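Local atomic coordinates of endoglucanase (PDB entry 3X17), a protein that probably hydrolyses internal beta-1,4-glucosidic bonds of cellulose, as a family 9 glycoside hydrolase with an N-terminal Ig-like domain. Residues A192-L200 against L382-L390. Sequence-based numbering, arbitrary orientation.
Sequences AQLLKAYEL and LGYFDYVTL
The ring of F385 takes K196 at its edge, where CE lies near the ring plane, 3.6 Å from CD2. T389 CG2, one turn further along the same helix, sits over one face of that ring, offset toward the rim, and L200 CD1 comes up to F385 CE2 at 3.8 Å. Beyond the ring the lysine meets two carboxylates. NZ reaches D386 OD1 at 2.8 Å, on the syn side and 24° out of the carboxylate plane. It also bonds E199 OE1 at 2.7 Å, from above that group's plane, and E199 OE1 pairs with R287 as well. With CG of K196 set opposite the backbone N (chi1 -158°) and the chain bent at chi2, the amine is carried across to D386. A water that accepts from K196 NZ and donates to T389 OG1 gives the ammonium a third partner. Both helices belong to the (alpha/alpha)6 barrel of the family 9 catalytic domain; the axes of 192-200 and 382-390 come within 12.4 Å of each other, inclined at 33°, and the side chain of K196 is a knob set among L382, F385, D386 and L390. With K196 replaced by an alanine, D386 OD1 and E199 OE1, 4.4 Å apart, would probably lose the positive charge that bridges them. L390 CD2 packs against the E199 carboxylate, 3.5 Å from OE2. Toward the start of the two segments the contact turns apolar: A192 CB touches L382 CD1 at 3.7 Å, and W342 of helix 337-351 packs on both residues.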
ATOM      1  N   ALA A 192      -8.317  -6.726   1.435  1.00 30.15           N
ATOM      2  CA  ALA A 192      -9.471  -5.828   1.196  1.00 29.27           C
ATOM      3  C   ALA A 192      -9.116  -4.781   0.163  1.00 29.08           C
ATOM      4  O   ALA A 192      -9.941  -4.444  -0.676  1.00 31.50           O
ATOM      5  CB  ALA A 192      -9.903  -5.143   2.488  1.00 24.95           C
ATOM      6  N   GLN A 193      -7.916  -4.213   0.274  1.00 29.13           N
ATOM      7  CA  GLN A 193      -7.516  -3.154  -0.631  1.00 31.03           C
ATOM      8  C   GLN A 193      -7.215  -3.653  -2.053  1.00 30.26           C
ATOM      9  O   GLN A 193      -7.582  -3.006  -3.026  1.00 31.98           O
ATOM     10  CB  GLN A 193      -6.361  -2.318  -0.073  1.00 29.51           C
ATOM     11  CG  GLN A 193      -6.705  -1.462   1.119  1.00 32.02           C
ATOM     12  CD  GLN A 193      -5.471  -0.783   1.721  1.00 32.95           C
ATOM     13  OE1 GLN A 193      -5.131   0.343   1.368  1.00 35.99           O
ATOM     14  NE2 GLN A 193      -4.823  -1.459   2.660  1.00 32.17           N
ATOM     15  N   LEU A 194      -6.606  -4.821  -2.193  1.00 29.30           N
ATOM     16  CA  LEU A 194      -6.491  -5.410  -3.532  1.00 28.88           C
ATOM     17  C   LEU A 194      -7.879  -5.688  -4.114  1.00 29.73           C
ATOM     18  O   LEU A 194      -8.129  -5.467  -5.307  1.00 29.88           O
ATOM     19  CB  LEU A 194      -5.635  -6.682  -3.516  1.00 27.38           C
ATOM     20  CG  LEU A 194      -4.222  -6.554  -2.919  1.00 29.70           C
ATOM     21  CD1 LEU A 194      -3.535  -7.943  -2.926  1.00 33.65           C
ATOM     22  CD2 LEU A 194      -3.322  -5.519  -3.651  1.00 26.80           C
ATOM     23  N   LEU A 195      -8.800  -6.115  -3.264  1.00 27.38           N
ATOM     24  CA  LEU A 195     -10.131  -6.455  -3.741  1.00 30.35           C
ATOM     25  C   LEU A 195     -10.798  -5.205  -4.303  1.00 30.20           C
ATOM     26  O   LEU A 195     -11.465  -5.251  -5.341  1.00 31.67           O
ATOM     27  CB  LEU A 195     -10.998  -7.022  -2.606  1.00 29.34           C
ATOM     28  CG  LEU A 195     -10.886  -8.528  -2.339  1.00 33.04           C
ATOM     29  CD1 LEU A 195     -11.645  -8.846  -1.056  1.00 22.63           C
ATOM     30  CD2 LEU A 195     -11.446  -9.365  -3.499  1.00 29.12           C
ATOM     31  N   LYS A 196     -10.608  -4.086  -3.612  1.00 30.61           N
ATOM     32  CA  LYS A 196     -11.245  -2.824  -3.992  1.00 30.50           C
ATOM     33  C   LYS A 196     -10.633  -2.291  -5.272  1.00 29.99           C
ATOM     34  O   LYS A 196     -11.322  -1.678  -6.079  1.00 31.11           O
ATOM     35  CB  LYS A 196     -11.049  -1.806  -2.860  1.00 31.22           C
ATOM     36  CG  LYS A 196     -12.038  -0.684  -2.854  1.00 36.75           C
ATOM     37  CD  LYS A 196     -13.476  -1.201  -2.791  1.00 37.90           C
ATOM     38  CE  LYS A 196     -14.403  -0.147  -3.402  1.00 33.73           C
ATOM     39  NZ  LYS A 196     -15.764  -0.731  -3.634  1.00 35.11           N
ATOM     40  N   ALA A 197      -9.308  -2.416  -5.399  1.00 29.98           N
ATOM     41  CA  ALA A 197      -8.640  -2.116  -6.655  1.00 30.24           C
ATOM     42  C   ALA A 197      -9.317  -2.868  -7.805  1.00 31.77           C
ATOM     43  O   ALA A 197      -9.525  -2.306  -8.884  1.00 31.97           O
ATOM     44  CB  ALA A 197      -7.165  -2.490  -6.589  1.00 30.15           C
ATOM     45  N   TYR A 198      -9.525  -4.164  -7.618  1.00 29.89           N
ATOM     46  CA  TYR A 198     -10.099  -4.951  -8.675  1.00 32.93           C
ATOM     47  C   TYR A 198     -11.534  -4.534  -8.942  1.00 31.64           C
ATOM     48  O   TYR A 198     -11.922  -4.349 -10.082  1.00 33.56           O
ATOM     49  CB  TYR A 198     -10.045  -6.451  -8.401  1.00 32.22           C
ATOM     50  CG  TYR A 198     -10.865  -7.219  -9.434  1.00 34.36           C
ATOM     51  CD1 TYR A 198     -10.335  -7.501 -10.704  1.00 35.44           C
ATOM     52  CD2 TYR A 198     -12.211  -7.493  -9.211  1.00 33.94           C
ATOM     53  CE1 TYR A 198     -11.092  -8.154 -11.669  1.00 35.59           C
ATOM     54  CE2 TYR A 198     -12.998  -8.088 -10.199  1.00 39.08           C
ATOM     55  CZ  TYR A 198     -12.433  -8.407 -11.416  1.00 35.63           C
ATOM     56  OH  TYR A 198     -13.203  -9.006 -12.357  1.00 41.26           O
ATOM     57  N   GLU A 199     -12.304  -4.340  -7.882  1.00 32.28           N
ATOM     58  CA  GLU A 199     -13.710  -3.968  -7.997  1.00 30.61           C
ATOM     59  C   GLU A 199     -13.914  -2.660  -8.771  1.00 32.46           C
ATOM     60  O   GLU A 199     -14.819  -2.547  -9.574  1.00 33.53           O
ATOM     61  CB  GLU A 199     -14.320  -3.820  -6.597  1.00 31.26           C
ATOM     62  CG  GLU A 199     -15.839  -3.687  -6.597  1.00 32.13           C
ATOM     63  CD  GLU A 199     -16.419  -3.912  -5.225  1.00 33.33           C
ATOM     64  OE1 GLU A 199     -15.872  -3.359  -4.237  1.00 33.57           O
ATOM     65  OE2 GLU A 199     -17.445  -4.622  -5.126  1.00 35.76           O
ATOM     66  N   LEU A 200     -13.106  -1.655  -8.468  1.00 32.38           N
ATOM     67  CA  LEU A 200     -13.208  -0.362  -9.126  1.00 32.96           C
ATOM     68  C   LEU A 200     -12.539  -0.351 -10.501  1.00 31.73           C
ATOM     69  O   LEU A 200     -13.025   0.312 -11.397  1.00 31.31           O
ATOM     70  CB  LEU A 200     -12.635   0.764  -8.235  1.00 33.44           C
ATOM     71  CG  LEU A 200     -13.572   1.154  -7.092  1.00 38.99           C
ATOM     72  CD1 LEU A 200     -12.889   2.144  -6.120  1.00 39.87           C
ATOM     73  CD2 LEU A 200     -14.928   1.709  -7.663  1.00 38.32           C
ATOM     74  N   LEU A 382     -12.977   2.157   3.982  1.00 30.17           N
ATOM     75  CA  LEU A 382     -13.547   1.181   3.053  1.00 33.72           C
ATOM     76  C   LEU A 382     -15.027   0.930   3.369  1.00 32.70           C
ATOM     77  O   LEU A 382     -15.846   0.655   2.488  1.00 33.18           O
ATOM     78  CB  LEU A 382     -12.778  -0.137   3.123  1.00 31.43           C
ATOM     79  CG  LEU A 382     -11.293  -0.155   2.709  1.00 37.08           C
ATOM     80  CD1 LEU A 382     -10.629  -1.520   3.005  1.00 37.26           C
ATOM     81  CD2 LEU A 382     -11.083   0.203   1.234  1.00 35.87           C
ATOM     82  N   GLY A 383     -15.379   1.046   4.636  1.00 32.57           N
ATOM     83  CA  GLY A 383     -16.765   0.852   5.012  1.00 31.52           C
ATOM     84  C   GLY A 383     -17.577   2.060   4.578  1.00 32.83           C
ATOM     85  O   GLY A 383     -18.658   1.918   4.009  1.00 32.15           O
ATOM     86  N   TYR A 384     -17.067   3.253   4.876  1.00 32.27           N
ATOM     87  CA  TYR A 384     -17.703   4.487   4.402  1.00 34.88           C
ATOM     88  C   TYR A 384     -18.009   4.371   2.917  1.00 33.63           C
ATOM     89  O   TYR A 384     -19.140   4.575   2.494  1.00 34.70           O
ATOM     90  CB  TYR A 384     -16.770   5.678   4.613  1.00 33.81           C
ATOM     91  CG  TYR A 384     -16.880   6.313   5.970  1.00 38.25           C
ATOM     92  CD1 TYR A 384     -16.223   5.774   7.079  1.00 40.50           C
ATOM     93  CD2 TYR A 384     -17.548   7.521   6.125  1.00 36.77           C
ATOM     94  CE1 TYR A 384     -16.293   6.404   8.338  1.00 37.70           C
ATOM     95  CE2 TYR A 384     -17.597   8.156   7.347  1.00 35.92           C
ATOM     96  CZ  TYR A 384     -16.998   7.592   8.453  1.00 37.50           C
ATOM     97  OH  TYR A 384     -17.063   8.275   9.649  1.00 29.52           O
ATOM     98  N   PHE A 385     -16.996   3.996   2.137  1.00 34.09           N
ATOM     99  CA  PHE A 385     -17.102   4.009   0.684  1.00 32.95           C
ATOM    100  C   PHE A 385     -18.062   2.939   0.198  1.00 32.97           C
ATOM    101  O   PHE A 385     -18.814   3.168  -0.740  1.00 33.98           O
ATOM    102  CB  PHE A 385     -15.727   3.829   0.032  1.00 32.20           C
ATOM    103  CG  PHE A 385     -15.710   4.114  -1.459  1.00 36.97           C
ATOM    104  CD1 PHE A 385     -15.761   5.437  -1.938  1.00 28.37           C
ATOM    105  CD2 PHE A 385     -15.685   3.072  -2.375  1.00 34.22           C
ATOM    106  CE1 PHE A 385     -15.812   5.696  -3.302  1.00 31.29           C
ATOM    107  CE2 PHE A 385     -15.671   3.326  -3.739  1.00 34.08           C
ATOM    108  CZ  PHE A 385     -15.728   4.651  -4.207  1.00 30.62           C
ATOM    109  N   ASP A 386     -18.001   1.751   0.804  1.00 32.91           N
ATOM    110  CA  ASP A 386     -18.763   0.605   0.305  1.00 30.68           C
ATOM    111  C   ASP A 386     -20.235   0.744   0.676  1.00 31.11           C
ATOM    112  O   ASP A 386     -21.123   0.428  -0.118  1.00 31.63           O
ATOM    113  CB  ASP A 386     -18.210  -0.714   0.853  1.00 29.15           C
ATOM    114  CG  ASP A 386     -17.016  -1.208   0.061  1.00 34.05           C
ATOM    115  OD1 ASP A 386     -16.682  -0.557  -0.962  1.00 39.23           O
ATOM    116  OD2 ASP A 386     -16.362  -2.186   0.494  1.00 33.74           O
ATOM    117  N   TYR A 387     -20.494   1.253   1.871  1.00 30.57           N
ATOM    118  CA  TYR A 387     -21.843   1.655   2.235  1.00 31.42           C
ATOM    119  C   TYR A 387     -22.497   2.655   1.236  1.00 33.98           C
ATOM    120  O   TYR A 387     -23.564   2.378   0.687  1.00 31.28           O
ATOM    121  CB  TYR A 387     -21.853   2.263   3.631  1.00 31.15           C
ATOM    122  CG  TYR A 387     -23.260   2.518   4.160  1.00 36.22           C
ATOM    123  CD1 TYR A 387     -24.078   3.498   3.582  1.00 37.00           C
ATOM    124  CD2 TYR A 387     -23.734   1.838   5.278  1.00 33.54           C
ATOM    125  CE1 TYR A 387     -25.349   3.768   4.085  1.00 32.70           C
ATOM    126  CE2 TYR A 387     -24.997   2.106   5.801  1.00 40.66           C
ATOM    127  CZ  TYR A 387     -25.814   3.052   5.185  1.00 40.55           C
ATOM    128  OH  TYR A 387     -27.084   3.286   5.696  1.00 39.70           O
ATOM    129  N   VAL A 388     -21.841   3.804   1.026  1.00 33.00           N
ATOM    130  CA  VAL A 388     -22.267   4.800   0.048  1.00 34.84           C
ATOM    131  C   VAL A 388     -22.438   4.216  -1.369  1.00 35.67           C
ATOM    132  O   VAL A 388     -23.493   4.396  -1.980  1.00 37.31           O
ATOM    133  CB  VAL A 388     -21.332   6.077   0.057  1.00 35.17           C
ATOM    134  CG1 VAL A 388     -21.660   6.993  -1.106  1.00 38.55           C
ATOM    135  CG2 VAL A 388     -21.478   6.861   1.395  1.00 28.97           C
ATOM    136  N   THR A 389     -21.455   3.467  -1.872  1.00 35.48           N
ATOM    137  CA  THR A 389     -21.487   3.044  -3.282  1.00 34.42           C
ATOM    138  C   THR A 389     -22.162   1.712  -3.560  1.00 35.39           C
ATOM    139  O   THR A 389     -22.455   1.407  -4.707  1.00 36.14           O
ATOM    140  CB  THR A 389     -20.125   3.031  -3.930  1.00 33.08           C
ATOM    141  OG1 THR A 389     -19.274   2.075  -3.251  1.00 32.19           O
ATOM    142  CG2 THR A 389     -19.515   4.449  -3.865  1.00 32.99           C
ATOM    143  N   LEU A 390     -22.290   0.872  -2.542  1.00 34.86           N
ATOM    144  CA  LEU A 390     -22.707  -0.516  -2.777  1.00 38.18           C
ATOM    145  C   LEU A 390     -23.899  -0.928  -1.916  1.00 38.07           C
ATOM    146  O   LEU A 390     -24.603  -1.862  -2.268  1.00 36.74           O
ATOM    147  CB  LEU A 390     -21.554  -1.490  -2.551  1.00 36.28           C
ATOM    148  CG  LEU A 390     -20.688  -1.968  -3.716  1.00 41.39           C
ATOM    149  CD1 LEU A 390     -20.783  -1.112  -4.955  1.00 45.91           C
ATOM    150  CD2 LEU A 390     -19.228  -2.185  -3.284  1.00 35.39           C
TER
HETATM  151  O   HOH W   1     -17.602   0.650  -5.000  1.00 39.82           O